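Local atomic coordinates of cyanophycinase-like exopeptidase (actinobacterium SCGC AAA027-L06, PDB entry 6NQC), a protein that probably acts as a serine exopeptidase of family S51, related to the cyanophycinases that degrade the storage polymer cyanophycin. Residues A[163-168]-A[183-188]. Numbering follows the deposited sequence.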
ATOM      1  N   HIS A 163      -3.945   6.051 -11.294  1.00 14.88           N
ATOM      2  CA  HIS A 163      -3.660   7.476 -11.257  1.00 14.24           C
ATOM      3  C   HIS A 163      -3.668   8.010  -9.836  1.00 15.80           C
ATOM      4  O   HIS A 163      -4.415   7.526  -8.976  1.00 15.28           O
ATOM      5  CB  HIS A 163      -4.663   8.253 -12.100  1.00 16.15           C
ATOM      6  CG  HIS A 163      -4.622   7.857 -13.540  1.00 18.15           C
ATOM      7  ND1 HIS A 163      -5.264   6.738 -14.004  1.00 20.29           N
ATOM      8  CD2 HIS A 163      -3.934   8.367 -14.589  1.00 24.34           C
ATOM      9  CE1 HIS A 163      -5.013   6.605 -15.293  1.00 22.72           C
ATOM     10  NE2 HIS A 163      -4.200   7.573 -15.667  1.00 24.87           N
ATOM     11  N   VAL A 164      -2.857   9.041  -9.625  1.00 16.91           N
ATOM     12  CA  VAL A 164      -2.695   9.676  -8.318  1.00 12.78           C
ATOM     13  C   VAL A 164      -3.095  11.137  -8.470  1.00 16.86           C
ATOM     14  O   VAL A 164      -2.477  11.848  -9.271  1.00 15.59           O
ATOM     15  CB  VAL A 164      -1.257   9.565  -7.791  1.00 15.55           C
ATOM     16  CG1 VAL A 164      -1.148  10.273  -6.482  1.00 17.01           C
ATOM     17  CG2 VAL A 164      -0.844   8.056  -7.684  1.00 20.09           C
ATOM     18  N   PRO A 165      -4.090  11.632  -7.719  1.00 16.21           N
ATOM     19  CA  PRO A 165      -4.557  13.020  -7.927  1.00 15.78           C
ATOM     20  C   PRO A 165      -3.496  14.024  -7.530  1.00 18.02           C
ATOM     21  O   PRO A 165      -2.788  13.837  -6.543  1.00 18.28           O
ATOM     22  CB  PRO A 165      -5.752  13.140  -6.989  1.00 18.35           C
ATOM     23  CG  PRO A 165      -5.450  12.086  -5.908  1.00 14.07           C
ATOM     24  CD  PRO A 165      -4.811  10.973  -6.618  1.00 13.34           C
ATOM     25  N   ASN A 166      -3.401  15.093  -8.304  1.00 16.92           N
ATOM     26  CA  ASN A 166      -2.476  16.190  -8.023  1.00 23.47           C
ATOM     27  C   ASN A 166      -3.256  17.463  -7.721  1.00 26.21           C
ATOM     28  O   ASN A 166      -3.728  18.147  -8.648  1.00 19.62           O
ATOM     29  CB  ASN A 166      -1.504  16.416  -9.181  1.00 23.78           C
ATOM     30  CG  ASN A 166      -0.319  17.292  -8.785  1.00 31.97           C
ATOM     31  OD1 ASN A 166      -0.450  18.183  -7.944  1.00 34.65           O
ATOM     32  ND2 ASN A 166       0.833  17.047  -9.394  1.00 31.13           N
ATOM     33  N   PHE A 167      -3.322  17.808  -6.417  1.00 26.36           N
ATOM     34  CA  PHE A 167      -4.062  18.995  -5.985  1.00 28.86           C
ATOM     35  C   PHE A 167      -3.473  20.275  -6.546  1.00 33.14           C
ATOM     36  O   PHE A 167      -4.186  21.261  -6.745  1.00 47.46           O
ATOM     37  CB  PHE A 167      -4.062  19.204  -4.459  1.00 39.77           C
ATOM     38  CG  PHE A 167      -4.243  17.981  -3.675  1.00 29.31           C
ATOM     39  CD1 PHE A 167      -3.474  17.751  -2.550  1.00 36.07           C
ATOM     40  CD2 PHE A 167      -5.182  17.050  -4.065  1.00 38.22           C
ATOM     41  CE1 PHE A 167      -3.631  16.606  -1.832  1.00 35.77           C
ATOM     42  CE2 PHE A 167      -5.347  15.892  -3.350  1.00 42.72           C
ATOM     43  CZ  PHE A 167      -4.580  15.670  -2.224  1.00 44.51           C
ATOM     44  N   ARG A 168      -2.160  20.312  -6.720  1.00 37.05           N
ATOM     45  CA  ARG A 168      -1.494  21.528  -7.157  1.00 42.37           C
ATOM     46  C   ARG A 168      -1.798  21.855  -8.605  1.00 41.84           C
ATOM     47  O   ARG A 168      -1.481  22.970  -9.043  1.00 49.88           O
ATOM     48  CB  ARG A 168       0.020  21.382  -6.928  1.00 39.52           C
ATOM     49  CG  ARG A 168       0.464  21.738  -5.473  1.00 53.01           C
ATOM     50  CD  ARG A 168       1.271  20.608  -4.774  1.00 64.76           C
ATOM     51  NE  ARG A 168       0.432  19.446  -4.449  1.00 68.80           N
ATOM     52  CZ  ARG A 168       0.601  18.211  -4.945  1.00 62.56           C
ATOM     53  NH1 ARG A 168       1.591  17.937  -5.812  1.00 48.82           N
ATOM     54  NH2 ARG A 168      -0.250  17.240  -4.585  1.00 41.97           N
ATOM     55  N   ASN A 183      -9.609  -0.868 -10.931  1.00 25.74           N
ATOM     56  CA  ASN A 183     -10.889  -0.159 -10.904  1.00 21.96           C
ATOM     57  C   ASN A 183     -11.194   0.488  -9.564  1.00 22.33           C
ATOM     58  O   ASN A 183     -12.326   0.928  -9.344  1.00 19.06           O
ATOM     59  CB  ASN A 183     -12.024  -1.110 -11.294  1.00 20.89           C
ATOM     60  CG  ASN A 183     -12.273  -2.180 -10.272  1.00 24.86           C
ATOM     61  OD1 ASN A 183     -11.349  -2.683  -9.639  1.00 30.02           O
ATOM     62  ND2 ASN A 183     -13.537  -2.545 -10.109  1.00 28.96           N
ATOM     63  N   VAL A 184     -10.220   0.575  -8.673  1.00 14.88           N
ATOM     64  CA  VAL A 184     -10.434   1.139  -7.353  1.00 12.48           C
ATOM     65  C   VAL A 184      -9.334   2.162  -7.094  1.00 14.83           C
ATOM     66  O   VAL A 184      -8.176   1.958  -7.474  1.00 18.40           O
ATOM     67  CB  VAL A 184     -10.442   0.046  -6.266  1.00 15.70           C
ATOM     68  CG1 VAL A 184     -10.625   0.715  -4.930  1.00 17.42           C
ATOM     69  CG2 VAL A 184     -11.519  -0.973  -6.555  1.00 19.14           C
ATOM     70  N   ARG A 185      -9.708   3.267  -6.481  1.00 11.67           N
ATOM     71  CA  ARG A 185      -8.769   4.250  -5.951  1.00 14.87           C
ATOM     72  C   ARG A 185      -9.136   4.583  -4.509  1.00 16.29           C
ATOM     73  O   ARG A 185     -10.314   4.617  -4.143  1.00 14.19           O
ATOM     74  CB  ARG A 185      -8.777   5.501  -6.798  1.00 12.06           C
ATOM     75  CG  ARG A 185      -7.903   6.625  -6.241  1.00 13.49           C
ATOM     76  CD  ARG A 185      -7.800   7.747  -7.297  1.00 15.22           C
ATOM     77  NE  ARG A 185      -8.982   8.598  -7.438  1.00 12.68           N
ATOM     78  CZ  ARG A 185      -9.284   9.649  -6.677  1.00 15.58           C
ATOM     79  NH1 ARG A 185      -8.542   9.986  -5.624  1.00 18.25           N
ATOM     80  NH2 ARG A 185     -10.376  10.330  -6.941  1.00 17.65           N
ATOM     81  N   VAL A 186      -8.110   4.905  -3.720  1.00 15.97           N
ATOM     82  CA  VAL A 186      -8.212   5.076  -2.279  1.00 14.79           C
ATOM     83  C   VAL A 186      -7.874   6.513  -1.891  1.00 11.57           C
ATOM     84  O   VAL A 186      -6.826   7.049  -2.280  1.00 14.75           O
ATOM     85  CB  VAL A 186      -7.243   4.126  -1.533  1.00 15.09           C
ATOM     86  CG1 VAL A 186      -7.108   4.523  -0.047  1.00 18.05           C
ATOM     87  CG2 VAL A 186      -7.670   2.696  -1.736  1.00 16.39           C
ATOM     88  N   ILE A 187      -8.707   7.090  -1.032  1.00 10.99           N
ATOM     89  CA  ILE A 187      -8.382   8.292  -0.287  1.00 13.47           C
ATOM     90  C   ILE A 187      -8.048   7.858   1.149  1.00 16.00           C
ATOM     91  O   ILE A 187      -8.949   7.369   1.847  1.00 16.52           O
ATOM     92  CB  ILE A 187      -9.531   9.303  -0.310  1.00 11.78           C
ATOM     93  CG1 ILE A 187      -9.810   9.680  -1.761  1.00 17.11           C
ATOM     94  CG2 ILE A 187      -9.134  10.520   0.478  1.00 15.34           C
ATOM     95  CD1 ILE A 187     -11.099  10.442  -1.983  1.00 17.79           C
ATOM     96  N   PRO A 188      -6.803   7.987   1.585  1.00 17.59           N
ATOM     97  CA  PRO A 188      -6.431   7.563   2.943  1.00 17.53           C
ATOM     98  C   PRO A 188      -6.740   8.660   3.948  1.00 17.22           C
ATOM     99  O   PRO A 188      -7.240   9.693   3.593  1.00 16.38           O
ATOM    100  CB  PRO A 188      -4.929   7.334   2.833  1.00 17.64           C
ATOM    101  CG  PRO A 188      -4.466   8.289   1.728  1.00 18.31           C
ATOM    102  CD  PRO A 188      -5.642   8.422   0.779  1.00 17.87           C
TER
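His163 and Arg185 come within 8.0 Å of each other at their CA atoms, and Pro165 and Ile187 within 9.8 Å, a spacing too wide for backbone pairing, so the two segments are joined by the Arg185 side chain, which meets the carbonyl of His163 and the ring of Pro165, and no hydrogen bond passes between them. Its CG stands anti to the backbone N (chi1 175°) and the chain runs out toward 163-168 before bending at chi3 (76°). Along the way its CD passes 3.8 Å from His163 O, a van der Waals approach to the carbonyl. Beyond the bend, the ring of Pro165 lies obliquely against the guanidinium, with CG 3.7 Å and CD 4.0 Å from Arg185 NH1. The two strands belong to different sheets: 163-164 pairs antiparallel with 175-176, whereas 184-187 is an outermost strand of a four-stranded mixed sheet and runs parallel to 213-217. Arg185 thus illustrates how a long side chain can span the distance between sheet edges, its aliphatic part and one amino group meeting the neighbour while its charge is answered elsewhere. Arg185 NE forms a salt bridge with Asp211 and NH2 donates to Leu205 O at the end of helix 199-205; NH1 too is hydrogen-bonded outside the segments, so each guanidinium nitrogen has a partner and the group's rotation is fixed. Leu205 also touches Pro165, Phe167 and Ile187, so that helix packs against both segments. Farther along 163-168, Asn166 closes an Asx turn, its OD1 accepting from Arg168 N at 3.0 Å with a bent N-H...O angle of 131°.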